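Local structure of tannase (Fusobacterium nucleatum subsp. nucleatum ATCC 25586, 6YQ4) at residues A218-Y223 against K351-F356; M222-N227 against N263-L268; N34-Y37 against D43-Y46; D138-V143 against Q182-Y187. The protein acts as a bacterial tannase that detoxifies gallotannins, probably through the serine-hydrolase chemistry of its alpha/beta-hydrolase family, and binds a magnesium ion. All blocks are in the same frame, centred on the assembly; numbering follows the deposited sequence.

Contact 1. Residues A218-Y223 against K351-F356; sequences AYEWMY and KSPPAF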
loop_
_atom_site.group_PDB
_atom_site.type_symbol
_atom_site.label_atom_id
_atom_site.label_comp_id
_atom_site.label_asym_id
_atom_site.label_seq_id
_atom_site.Cartn_x
_atom_site.Cartn_y
_atom_site.Cartn_z
ATOM N N ALA A 218 -15.946 6.112 3.379
ATOM C CA ALA A 218 -14.983 6.972 4.048
ATOM C C ALA A 218 -14.640 8.171 3.180
ATOM O O ALA A 218 -14.478 9.291 3.687
ATOM C CB ALA A 218 -13.729 6.176 4.415
ATOM N N TYR A 219 -14.561 7.966 1.866
ATOM C CA TYR A 219 -14.185 9.056 0.965
ATOM C C TYR A 219 -15.278 10.116 0.883
ATOM O O TYR A 219 -14.983 11.309 0.777
ATOM C CB TYR A 219 -13.880 8.490 -0.416
ATOM C CG TYR A 219 -13.075 9.411 -1.317
ATOM C CD1 TYR A 219 -13.716 10.286 -2.184
ATOM C CD2 TYR A 219 -11.688 9.430 -1.271
ATOM C CE1 TYR A 219 -12.984 11.135 -3.023
ATOM C CE2 TYR A 219 -10.945 10.270 -2.102
ATOM C CZ TYR A 219 -11.610 11.121 -2.984
ATOM O OH TYR A 219 -10.909 11.966 -3.819
ATOM N N GLU A 220 -16.536 9.705 0.967
ATOM C CA GLU A 220 -17.644 10.642 0.950
ATOM C C GLU A 220 -17.896 11.267 2.315
ATOM O O GLU A 220 -18.317 12.420 2.394
ATOM C CB GLU A 220 -18.889 9.920 0.433
ATOM C CG GLU A 220 -18.730 9.491 -1.030
ATOM C CD GLU A 220 -18.150 10.611 -1.888
ATOM O OE1 GLU A 220 -17.271 10.328 -2.722
ATOM O OE2 GLU A 220 -18.576 11.784 -1.730
ATOM N N TRP A 221 -17.667 10.524 3.396
ATOM C CA TRP A 221 -17.631 11.143 4.712
ATOM C C TRP A 221 -16.661 12.325 4.734
ATOM O O TRP A 221 -17.032 13.443 5.104
ATOM C CB TRP A 221 -17.258 10.100 5.763
ATOM C CG TRP A 221 -17.092 10.708 7.098
ATOM C CD1 TRP A 221 -18.073 11.172 7.914
ATOM C CD2 TRP A 221 -15.857 10.955 7.763
ATOM N NE1 TRP A 221 -17.528 11.697 9.063
ATOM C CE2 TRP A 221 -16.165 11.580 8.990
ATOM C CE3 TRP A 221 -14.519 10.739 7.429
ATOM C CZ2 TRP A 221 -15.184 11.960 9.896
ATOM C CZ3 TRP A 221 -13.548 11.119 8.337
ATOM C CH2 TRP A 221 -13.884 11.719 9.556
ATOM N N MET A 222 -15.426 12.106 4.288
ATOM C CA MET A 222 -14.470 13.205 4.186
ATOM C C MET A 222 -14.912 14.288 3.190
ATOM O O MET A 222 -14.909 15.480 3.516
ATOM C CB MET A 222 -13.104 12.656 3.806
ATOM C CG MET A 222 -11.970 13.564 4.225
ATOM S SD MET A 222 -10.498 12.691 4.760
ATOM C CE MET A 222 -11.225 11.721 6.040
ATOM N N TYR A 223 -15.292 13.912 1.966
ATOM C CA TYR A 223 -15.336 14.886 0.880
ATOM C C TYR A 223 -16.746 15.229 0.388
ATOM O O TYR A 223 -16.891 15.849 -0.673
ATOM C CB TYR A 223 -14.458 14.393 -0.273
ATOM C CG TYR A 223 -13.006 14.422 0.088
ATOM C CD1 TYR A 223 -12.300 13.244 0.286
ATOM C CD2 TYR A 223 -12.342 15.632 0.289
ATOM C CE1 TYR A 223 -10.968 13.262 0.661
ATOM C CE2 TYR A 223 -10.991 15.652 0.690
ATOM C CZ TYR A 223 -10.324 14.463 0.866
ATOM O OH TYR A 223 -9.003 14.455 1.234
ATOM N N LYS A 351 -11.265 11.976 -6.764
ATOM C CA LYS A 351 -12.105 10.949 -7.349
ATOM C C LYS A 351 -13.576 11.322 -7.198
ATOM O O LYS A 351 -13.963 12.078 -6.306
ATOM C CB LYS A 351 -11.815 9.597 -6.692
ATOM C CG LYS A 351 -10.347 9.208 -6.745
ATOM C CD LYS A 351 -10.130 7.727 -6.527
ATOM C CE LYS A 351 -8.669 7.386 -6.742
ATOM N NZ LYS A 351 -8.295 6.047 -6.155
ATOM N N SER A 352 -14.401 10.788 -8.103
ATOM C CA SER A 352 -15.841 10.982 -8.104
ATOM C C SER A 352 -16.552 9.779 -7.490
ATOM O O SER A 352 -16.097 8.643 -7.639
ATOM C CB SER A 352 -16.353 11.209 -9.528
ATOM O OG SER A 352 -15.570 12.195 -10.165
ATOM N N PRO A 353 -17.692 9.998 -6.837
ATOM C CA PRO A 353 -18.335 8.926 -6.069
ATOM C C PRO A 353 -19.134 7.994 -6.962
ATOM O O PRO A 353 -19.879 8.453 -7.838
ATOM C CB PRO A 353 -19.261 9.698 -5.115
ATOM C CG PRO A 353 -19.654 10.912 -5.908
ATOM C CD PRO A 353 -18.505 11.231 -6.850
ATOM N N PRO A 354 -19.077 6.672 -6.722
ATOM C CA PRO A 354 -18.255 6.011 -5.694
ATOM C C PRO A 354 -16.801 5.830 -6.142
ATOM O O PRO A 354 -16.541 5.241 -7.177
ATOM C CB PRO A 354 -18.947 4.643 -5.496
ATOM C CG PRO A 354 -20.294 4.780 -6.164
ATOM C CD PRO A 354 -20.103 5.766 -7.271
ATOM N N ALA A 355 -15.872 6.312 -5.323
ATOM C CA ALA A 355 -14.481 6.469 -5.738
ATOM C C ALA A 355 -13.782 5.143 -6.066
ATOM O O ALA A 355 -12.852 5.130 -6.878
ATOM C CB ALA A 355 -13.713 7.213 -4.638
ATOM N N PHE A 356 -14.172 4.037 -5.429
ATOM C CA PHE A 356 -13.520 2.745 -5.629
ATOM C C PHE A 356 -14.423 1.718 -6.304
ATOM O O PHE A 356 -14.017 1.116 -7.309
ATOM C CB PHE A 356 -12.988 2.206 -4.286
ATOM C CG PHE A 356 -11.944 3.095 -3.672
ATOM C CD1 PHE A 356 -12.317 4.187 -2.894
ATOM C CD2 PHE A 356 -10.602 2.887 -3.926
ATOM C CE1 PHE A 356 -11.384 5.039 -2.377
ATOM C CE2 PHE A 356 -9.654 3.739 -3.395
ATOM C CZ PHE A 356 -10.047 4.817 -2.612
HETATM O O HOH W 1 -16.851 7.460 -2.700
#

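Contact 2. Residues M222-N227 against N263-L268; sequences MYNGVN and NISNKL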
loop_
_atom_site.group_PDB
_atom_site.type_symbol
_atom_site.label_atom_id
_atom_site.label_comp_id
_atom_site.label_asym_id
_atom_site.label_seq_id
_atom_site.Cartn_x
_atom_site.Cartn_y
_atom_site.Cartn_z
ATOM N N MET A 222 -15.426 12.106 4.288
ATOM C CA MET A 222 -14.470 13.205 4.186
ATOM C C MET A 222 -14.912 14.288 3.190
ATOM O O MET A 222 -14.909 15.480 3.516
ATOM C CB MET A 222 -13.104 12.656 3.806
ATOM C CG MET A 222 -11.970 13.564 4.225
ATOM S SD MET A 222 -10.498 12.691 4.760
ATOM C CE MET A 222 -11.225 11.721 6.040
ATOM N N TYR A 223 -15.292 13.912 1.966
ATOM C CA TYR A 223 -15.336 14.886 0.880
ATOM C C TYR A 223 -16.746 15.229 0.388
ATOM O O TYR A 223 -16.891 15.849 -0.673
ATOM C CB TYR A 223 -14.458 14.393 -0.273
ATOM C CG TYR A 223 -13.006 14.422 0.088
ATOM C CD1 TYR A 223 -12.300 13.244 0.286
ATOM C CD2 TYR A 223 -12.342 15.632 0.289
ATOM C CE1 TYR A 223 -10.968 13.262 0.661
ATOM C CE2 TYR A 223 -10.991 15.652 0.690
ATOM C CZ TYR A 223 -10.324 14.463 0.866
ATOM O OH TYR A 223 -9.003 14.455 1.234
ATOM N N ASN A 224 -17.785 14.854 1.125
ATOM C CA ASN A 224 -19.128 15.301 0.788
ATOM C C ASN A 224 -19.194 16.825 0.777
ATOM O O ASN A 224 -18.667 17.496 1.671
ATOM C CB ASN A 224 -20.130 14.744 1.798
ATOM C CG ASN A 224 -21.553 15.045 1.431
ATOM O OD1 ASN A 224 -22.236 15.793 2.124
ATOM N ND2 ASN A 224 -22.020 14.451 0.343
ATOM N N GLY A 225 -19.841 17.370 -0.245
ATOM C CA GLY A 225 -19.978 18.798 -0.402
ATOM C C GLY A 225 -18.941 19.437 -1.298
ATOM O O GLY A 225 -19.149 20.565 -1.749
ATOM N N VAL A 226 -17.829 18.753 -1.559
ATOM C CA VAL A 226 -16.829 19.218 -2.513
ATOM C C VAL A 226 -17.279 18.706 -3.880
ATOM O O VAL A 226 -17.048 17.551 -4.231
ATOM C CB VAL A 226 -15.425 18.731 -2.141
ATOM C CG1 VAL A 226 -14.356 19.416 -3.018
ATOM C CG2 VAL A 226 -15.157 18.969 -0.646
ATOM N N ASN A 227 -17.948 19.561 -4.642
ATOM C CA ASN A 227 -18.688 19.135 -5.824
ATOM C C ASN A 227 -17.989 19.468 -7.138
ATOM O O ASN A 227 -18.558 19.229 -8.208
ATOM C CB ASN A 227 -20.089 19.746 -5.808
ATOM C CG ASN A 227 -20.937 19.194 -4.679
ATOM O OD1 ASN A 227 -20.748 18.050 -4.248
ATOM N ND2 ASN A 227 -21.866 19.999 -4.190
ATOM N N ASN A 263 -26.247 12.921 -4.954
ATOM C CA ASN A 263 -27.091 12.067 -4.123
ATOM C C ASN A 263 -26.351 10.800 -3.688
ATOM O O ASN A 263 -26.503 10.350 -2.543
ATOM C CB ASN A 263 -28.405 11.716 -4.833
ATOM C CG ASN A 263 -29.366 10.941 -3.918
ATOM O OD1 ASN A 263 -29.675 11.385 -2.801
ATOM N ND2 ASN A 263 -29.841 9.790 -4.388
ATOM N N ILE A 264 -25.528 10.227 -4.574
ATOM C CA ILE A 264 -24.752 9.044 -4.204
ATOM C C ILE A 264 -23.766 9.380 -3.088
ATOM O O ILE A 264 -23.601 8.618 -2.129
ATOM C CB ILE A 264 -24.039 8.470 -5.445
ATOM C CG1 ILE A 264 -25.045 7.817 -6.390
ATOM C CG2 ILE A 264 -22.969 7.481 -5.055
ATOM C CD1 ILE A 264 -24.539 7.723 -7.806
ATOM N N SER A 265 -23.111 10.533 -3.190
ATOM C CA SER A 265 -22.185 10.936 -2.151
ATOM C C SER A 265 -22.923 11.216 -0.836
ATOM O O SER A 265 -22.446 10.833 0.233
ATOM C CB SER A 265 -21.381 12.142 -2.627
ATOM O OG SER A 265 -20.985 12.970 -1.546
ATOM N N ASN A 266 -24.103 11.835 -0.892
ATOM C CA ASN A 266 -24.926 11.964 0.312
ATOM C C ASN A 266 -25.170 10.601 0.962
ATOM O O ASN A 266 -24.961 10.426 2.169
ATOM C CB ASN A 266 -26.264 12.636 -0.017
ATOM C CG ASN A 266 -26.109 14.104 -0.398
ATOM O OD1 ASN A 266 -25.030 14.681 -0.268
ATOM N ND2 ASN A 266 -27.188 14.717 -0.853
ATOM N N LYS A 267 -25.596 9.617 0.167
ATOM C CA LYS A 267 -25.937 8.313 0.724
ATOM C C LYS A 267 -24.702 7.593 1.247
ATOM O O LYS A 267 -24.746 6.987 2.325
ATOM C CB LYS A 267 -26.664 7.477 -0.331
ATOM C CG LYS A 267 -27.410 6.227 0.166
ATOM C CD LYS A 267 -28.356 6.481 1.348
ATOM C CE LYS A 267 -29.691 7.082 0.927
ATOM N NZ LYS A 267 -30.463 7.553 2.125
ATOM N N LEU A 268 -23.583 7.670 0.518
ATOM C CA LEU A 268 -22.360 7.002 0.962
ATOM C C LEU A 268 -21.849 7.563 2.284
ATOM O O LEU A 268 -21.359 6.805 3.133
ATOM C CB LEU A 268 -21.274 7.129 -0.095
ATOM C CG LEU A 268 -21.384 6.150 -1.253
ATOM C CD1 LEU A 268 -20.446 6.539 -2.412
ATOM C CD2 LEU A 268 -21.128 4.756 -0.745
#

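Contact 3. Residues N34-Y37 against D43-Y46; sequences NIIY and DKDY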
loop_
_atom_site.group_PDB
_atom_site.type_symbol
_atom_site.label_atom_id
_atom_site.label_comp_id
_atom_site.label_asym_id
_atom_site.label_seq_id
_atom_site.Cartn_x
_atom_site.Cartn_y
_atom_site.Cartn_z
ATOM N N ASN A 34 16.487 -12.179 -11.542
ATOM C CA ASN A 34 15.333 -12.866 -12.126
ATOM C C ASN A 34 15.310 -14.356 -11.795
ATOM O O ASN A 34 15.249 -15.220 -12.663
ATOM C CB ASN A 34 15.257 -12.602 -13.631
ATOM C CG ASN A 34 15.351 -11.113 -13.949
ATOM O OD1 ASN A 34 16.406 -10.610 -14.352
ATOM N ND2 ASN A 34 14.260 -10.384 -13.687
ATOM N N ILE A 35 15.306 -14.618 -10.495
ATOM C CA ILE A 35 15.116 -15.951 -9.935
ATOM C C ILE A 35 13.624 -16.278 -9.909
ATOM O O ILE A 35 12.829 -15.548 -9.309
ATOM C CB ILE A 35 15.701 -16.021 -8.521
ATOM C CG1 ILE A 35 17.226 -15.895 -8.561
ATOM C CG2 ILE A 35 15.211 -17.281 -7.821
ATOM C CD1 ILE A 35 17.793 -15.096 -7.434
ATOM N N ILE A 36 13.239 -17.376 -10.551
ATOM C CA ILE A 36 11.880 -17.877 -10.377
ATOM C C ILE A 36 11.757 -18.413 -8.954
ATOM O O ILE A 36 12.456 -19.356 -8.576
ATOM C CB ILE A 36 11.552 -18.958 -11.419
ATOM C CG1 ILE A 36 11.959 -18.502 -12.830
ATOM C CG2 ILE A 36 10.061 -19.299 -11.397
ATOM C CD1 ILE A 36 11.138 -17.348 -13.356
ATOM N N TYR A 37 10.895 -17.792 -8.147
ATOM C CA TYR A 37 10.747 -18.148 -6.733
ATOM C C TYR A 37 9.562 -19.078 -6.508
ATOM O O TYR A 37 8.890 -19.023 -5.475
ATOM C CB TYR A 37 10.620 -16.898 -5.858
ATOM C CG TYR A 37 9.523 -15.939 -6.258
ATOM C CD1 TYR A 37 8.186 -16.201 -5.967
ATOM C CD2 TYR A 37 9.829 -14.749 -6.924
ATOM C CE1 TYR A 37 7.184 -15.313 -6.347
ATOM C CE2 TYR A 37 8.845 -13.851 -7.284
ATOM C CZ TYR A 37 7.526 -14.139 -7.002
ATOM O OH TYR A 37 6.557 -13.233 -7.392
ATOM N N ASP A 43 3.280 -17.163 -14.791
ATOM C CA ASP A 43 3.896 -16.126 -15.629
ATOM C C ASP A 43 5.299 -15.827 -15.121
ATOM O O ASP A 43 5.457 -15.165 -14.096
ATOM C CB ASP A 43 3.065 -14.840 -15.661
ATOM C CG ASP A 43 3.459 -13.916 -16.829
ATOM O OD1 ASP A 43 4.676 -13.784 -17.094
ATOM O OD2 ASP A 43 2.562 -13.320 -17.482
ATOM N N LYS A 44 6.319 -16.253 -15.863
ATOM C CA LYS A 44 7.684 -16.112 -15.377
ATOM C C LYS A 44 8.227 -14.701 -15.502
ATOM O O LYS A 44 9.246 -14.398 -14.874
ATOM C CB LYS A 44 8.624 -17.055 -16.122
ATOM C CG LYS A 44 8.429 -18.500 -15.776
ATOM C CD LYS A 44 9.492 -19.337 -16.417
ATOM C CE LYS A 44 9.347 -19.351 -17.921
ATOM N NZ LYS A 44 10.669 -19.275 -18.623
ATOM N N ASP A 45 7.614 -13.845 -16.329
ATOM C CA ASP A 45 8.103 -12.471 -16.429
ATOM C C ASP A 45 7.848 -11.698 -15.146
ATOM O O ASP A 45 8.579 -10.751 -14.837
ATOM C CB ASP A 45 7.434 -11.747 -17.590
ATOM C CG ASP A 45 7.643 -12.441 -18.904
ATOM O OD1 ASP A 45 6.676 -12.477 -19.688
ATOM O OD2 ASP A 45 8.766 -12.943 -19.148
ATOM N N TYR A 46 6.816 -12.083 -14.402
ATOM C CA TYR A 46 6.391 -11.366 -13.210
ATOM C C TYR A 46 6.699 -12.109 -11.924
ATOM O O TYR A 46 7.191 -11.495 -10.981
ATOM C CB TYR A 46 4.893 -11.034 -13.310
ATOM C CG TYR A 46 4.743 -9.853 -14.232
ATOM C CD1 TYR A 46 5.069 -8.582 -13.779
ATOM C CD2 TYR A 46 4.390 -10.008 -15.582
ATOM C CE1 TYR A 46 5.010 -7.493 -14.602
ATOM C CE2 TYR A 46 4.316 -8.904 -16.433
ATOM C CZ TYR A 46 4.640 -7.648 -15.929
ATOM O OH TYR A 46 4.587 -6.503 -16.690
#

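Contact 4. Residues D138-V143 against Q182-Y187; sequences DLKAAV and QDYLPY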
loop_
_atom_site.group_PDB
_atom_site.type_symbol
_atom_site.label_atom_id
_atom_site.label_comp_id
_atom_site.label_asym_id
_atom_site.label_seq_id
_atom_site.Cartn_x
_atom_site.Cartn_y
_atom_site.Cartn_z
ATOM N N ASP A 138 1.858 -13.918 -4.687
ATOM C CA ASP A 138 3.221 -13.881 -5.211
ATOM C C ASP A 138 4.196 -13.368 -4.156
ATOM O O ASP A 138 5.265 -13.957 -3.953
ATOM C CB ASP A 138 3.282 -13.025 -6.487
ATOM C CG ASP A 138 2.597 -13.701 -7.706
ATOM O OD1 ASP A 138 2.234 -12.998 -8.675
ATOM O OD2 ASP A 138 2.418 -14.937 -7.708
ATOM N N LEU A 139 3.824 -12.294 -3.441
ATOM C CA LEU A 139 4.684 -11.746 -2.395
ATOM C C LEU A 139 4.907 -12.754 -1.271
ATOM O O LEU A 139 6.029 -12.884 -0.764
ATOM C CB LEU A 139 4.077 -10.451 -1.831
ATOM C CG LEU A 139 4.012 -9.245 -2.770
ATOM C CD1 LEU A 139 3.888 -7.942 -2.004
ATOM C CD2 LEU A 139 5.224 -9.206 -3.704
ATOM N N LYS A 140 3.845 -13.458 -0.848
ATOM C CA LYS A 140 4.001 -14.514 0.150
ATOM C C LYS A 140 4.951 -15.594 -0.346
ATOM O O LYS A 140 5.864 -16.012 0.371
ATOM C CB LYS A 140 2.630 -15.115 0.495
ATOM C CG LYS A 140 1.751 -14.190 1.341
ATOM C CD LYS A 140 0.309 -14.678 1.438
ATOM C CE LYS A 140 -0.466 -13.792 2.407
ATOM N NZ LYS A 140 -0.019 -13.988 3.842
ATOM N N ALA A 141 4.769 -16.017 -1.598
ATOM C CA ALA A 141 5.592 -17.061 -2.191
ATOM C C ALA A 141 7.056 -16.664 -2.271
ATOM O O ALA A 141 7.934 -17.522 -2.131
ATOM C CB ALA A 141 5.061 -17.383 -3.579
ATOM N N ALA A 142 7.351 -15.386 -2.505
ATOM C CA ALA A 142 8.751 -14.970 -2.538
ATOM C C ALA A 142 9.355 -14.966 -1.139
ATOM O O ALA A 142 10.504 -15.382 -0.961
ATOM C CB ALA A 142 8.900 -13.599 -3.203
ATOM N N VAL A 143 8.592 -14.527 -0.131
ATOM C CA VAL A 143 9.040 -14.642 1.258
ATOM C C VAL A 143 9.365 -16.087 1.594
ATOM O O VAL A 143 10.405 -16.389 2.197
ATOM C CB VAL A 143 7.979 -14.075 2.225
ATOM C CG1 VAL A 143 8.369 -14.356 3.692
ATOM C CG2 VAL A 143 7.836 -12.604 2.035
ATOM N N GLN A 182 -4.277 -19.438 6.570
ATOM C CA GLN A 182 -4.539 -20.618 5.758
ATOM C C GLN A 182 -5.264 -20.290 4.462
ATOM O O GLN A 182 -5.195 -21.076 3.512
ATOM C CB GLN A 182 -5.352 -21.620 6.569
ATOM C CG GLN A 182 -4.724 -21.980 7.897
ATOM C CD GLN A 182 -4.132 -23.372 7.903
ATOM O OE1 GLN A 182 -2.936 -23.551 7.667
ATOM N NE2 GLN A 182 -4.971 -24.374 8.169
ATOM N N ASP A 183 -5.956 -19.149 4.404
ATOM C CA ASP A 183 -6.703 -18.754 3.209
ATOM C C ASP A 183 -5.854 -18.762 1.944
ATOM O O ASP A 183 -6.370 -19.016 0.846
ATOM C CB ASP A 183 -7.265 -17.351 3.403
ATOM C CG ASP A 183 -8.122 -17.234 4.635
ATOM O OD1 ASP A 183 -8.193 -18.219 5.407
ATOM O OD2 ASP A 183 -8.725 -16.154 4.818
ATOM N N TYR A 184 -4.565 -18.450 2.069
ATOM C CA TYR A 184 -3.687 -18.295 0.930
ATOM C C TYR A 184 -3.038 -19.602 0.481
ATOM O O TYR A 184 -2.558 -19.679 -0.660
ATOM C CB TYR A 184 -2.619 -17.263 1.271
ATOM C CG TYR A 184 -3.195 -15.944 1.713
ATOM C CD1 TYR A 184 -3.504 -14.965 0.790
ATOM C CD2 TYR A 184 -3.421 -15.670 3.056
ATOM C CE1 TYR A 184 -4.036 -13.751 1.188
ATOM C CE2 TYR A 184 -3.949 -14.465 3.462
ATOM C CZ TYR A 184 -4.246 -13.507 2.532
ATOM O OH TYR A 184 -4.774 -12.298 2.940
ATOM N N LEU A 185 -3.032 -20.627 1.338
ATOM C CA LEU A 185 -2.313 -21.863 1.031
ATOM C C LEU A 185 -2.803 -22.561 -0.234
ATOM O O LEU A 185 -1.951 -22.974 -1.039
ATOM C CB LEU A 185 -2.369 -22.814 2.232
ATOM C CG LEU A 185 -2.125 -22.266 3.633
ATOM C CD1 LEU A 185 -2.032 -23.437 4.602
ATOM C CD2 LEU A 185 -0.858 -21.418 3.686
ATOM N N PRO A 186 -4.113 -22.741 -0.481
ATOM C CA PRO A 186 -4.513 -23.400 -1.748
ATOM C C PRO A 186 -3.984 -22.693 -2.989
ATOM O O PRO A 186 -3.738 -23.346 -4.012
ATOM C CB PRO A 186 -6.050 -23.386 -1.699
ATOM C CG PRO A 186 -6.386 -23.325 -0.231
ATOM C CD PRO A 186 -5.285 -22.450 0.372
ATOM N N TYR A 187 -3.776 -21.377 -2.931
ATOM C CA TYR A 187 -3.152 -20.717 -4.068
ATOM C C TYR A 187 -1.643 -20.930 -4.082
ATOM O O TYR A 187 -1.041 -21.000 -5.162
ATOM C CB TYR A 187 -3.467 -19.225 -4.064
ATOM C CG TYR A 187 -4.933 -18.875 -4.187
ATOM C CD1 TYR A 187 -5.736 -18.751 -3.052
ATOM C CD2 TYR A 187 -5.514 -18.624 -5.442
ATOM C CE1 TYR A 187 -7.069 -18.399 -3.152
ATOM C CE2 TYR A 187 -6.854 -18.272 -5.555
ATOM C CZ TYR A 187 -7.624 -18.167 -4.398
ATOM O OH TYR A 187 -8.954 -17.831 -4.469
#

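Contact 1. Residues A218-Y223 against K351-F356
The Y219 ring is covered on one face by the methyl of A355. A355 CB lies 4.2 Å from the centroid of the Y219 ring, 21° off the ring normal, so this is a CH-pi contact displaced toward the rim. The opposite face is met by Y223 CD1, from the next turn of the same helix. E220 OE1 sits at the ring edge, in its plane. The Y219 and K351 side chains cross at about a right angle. Y219 OH accepts from K351 N at 3.0 Å and also bonds to the carbonyl of K445. The ring therefore has both faces covered and its hydroxyl fixed.

E220 reaches the loop beside it. Its chain bends at chi2 (-46°) and lays the carboxylate against the P353 ring, with E220 OE1 3.2 Å from P353 CB. A water joins E220 OE1 to A355 N. The other oxygen, OE2, forms a salt bridge with R349 and has S265 as a further partner. K351 NZ turns away and bonds to D446 O. The contact ties helix 212-223 to a loop with a cis peptide bond between P353 and P354. The K351 side chain lies near, without touching, a probable alpha/beta-hydrolase Ser-His-Asp triad.

Contact 2. Residues M222-N227 against N263-L268
N224 brings its side-chain amide to helix 259-279, where S265 and N266 receive it. CG of N224 is anti to the backbone N (chi1 -174°), which carries the amide out from the turn toward the helix. The ND2 group then uses both of its hydrogens. The N-H on the CB side of the amide goes to S265, with N224 ND2 2.6 Å from S265 OG. The N-H on the OD1 side goes to N266, with N224 ND2 3.1 Å from N266 OD1. The second bond is nearly straight, at 170°. Both acceptors lie close to the N224 amide plane, so the two bonds together fix the rotation of that group.

The two asparagine side chains cross at about a right angle, with their amide planes 68° apart. N224 ND2 still approaches N266 OD1 in the carbonyl plane. S265 OG comes to the meeting point by lying anti to its own backbone N. It accepts from N224 and is also bonded to OE2 of E220, so this buried hydroxyl has partners on two sides. N266 is exposed and forms the outer end of the bridge.

The backbone behind N224 is a type II beta turn from Y223 to V226. V226 N bonds to Y223 O at 3.2 Å, and G225 takes the positive phi of the third position. R349 holds the carbonyl of V226. The arrangement is a helix-to-loop junction: a type II turn following helix 212-223 is joined by one asparagine amide to helix 259-279. Both lie in the long insertion between core strands 202-206 and 435-439, which in tannases probably forms the lid.

Contact 3. Residues N34-Y37 against D43-Y46
I36 and K44 face each other across the connection between strands 26-36 and 48-54, which pair in the antiparallel end of the central sheet. The touch is a small van der Waals one. The chi2 of I36 (-67°) bends CD1 toward the loop, and this one methyl does the work. I36 CD1 lies 3.7 Å from K44 CB and 3.8 Å from K44 CG. The methyl thus rests against the root of the lysine chain, while the charged end of K44 leads away.

Y37 turns to the other side of the chain. Its ring packs against helix 134-148, touching D138, A142 and Y145. The hydroxyl bonds to the carbonyl of G115. Across the contact Y37 OH is 4.0 Å from Y46 O, with no bond.

The loop has its own internal support. D43 OD1 accepts from the backbone N two residues on, an Asx turn, and a weak backbone bond runs from Y46 N to D43 O. In the Asx turn, D45 N donates to D43 OD1 at 3.0 Å and meets that oxygen nearly along its C-O bond.

Contact 4. Residues D138-V143 against Q182-Y187
K140 and Y184 meet between two helical parts of the alpha/beta-hydrolase fold. K140 lies on helix 134-148, and Y184 is in the short 3-10 turn leading into helix 185-191. Their side chains cross at about a right angle, and both residues are buried.

The main interaction is CH-pi. K140 runs out extended as far as CE and brings CE over the middle of the tyrosine ring. K140 CE is 3.4 Å from the centroid of the Y184 ring and only 6° off the ring normal. Its approach to Y184 CG, at 3.5 Å, is the closest between the two residues. K140 CD covers the inner end of the ring, 3.7 Å from Y184 CG. The lysine chain comes down on the face end-first, touching with CD and CE.

The second interaction is cation-pi. K140 NZ is over the same face, 4.2 Å from the centroid of the Y184 ring and 22° off the normal. The negative potential of the ring face probably helps to stabilise the buried ammonium group.

Polar bonds outside the pair hold the two ends. K140 NZ bonds to S178 OG and has D198 as a long, weak ionic partner. Y184 OH bonds to the carbonyl of M420. Helix 167-177 completes the packing, with L175 against K140 and L174 against Y184.

The lysine chain bends at its last torsion (chi4 -70°). This turns the ammonium group off the ring centre toward one side, with K140 NZ 3.9 Å from Y184 CD2.

The four contacts form two pairs. Contacts 1 and 2 share M222 and Y223, and their centres are 7 Å apart. Both use helix 212-223. E220 OE2 of contact 1 also connects them, 2.7 Å from S265 OG of contact 2. Contacts 3 and 4 have centres 15 Å apart. They touch where Y37 CE1 lies 3.4 Å from D138 O. Contacts 1 and 3 lie on opposite sides of the chain centre, with centres 37 Å apart. The K351 side chain of contact 1 lies near, without touching, the probable Ser-His-Asp triad, and K351 NZ hydrogen-bonds a glycerol probably from the crystallisation liquor. Contact 3 is nearer the magnesium site: the Y37 side chain is about 9 Å from that of M153.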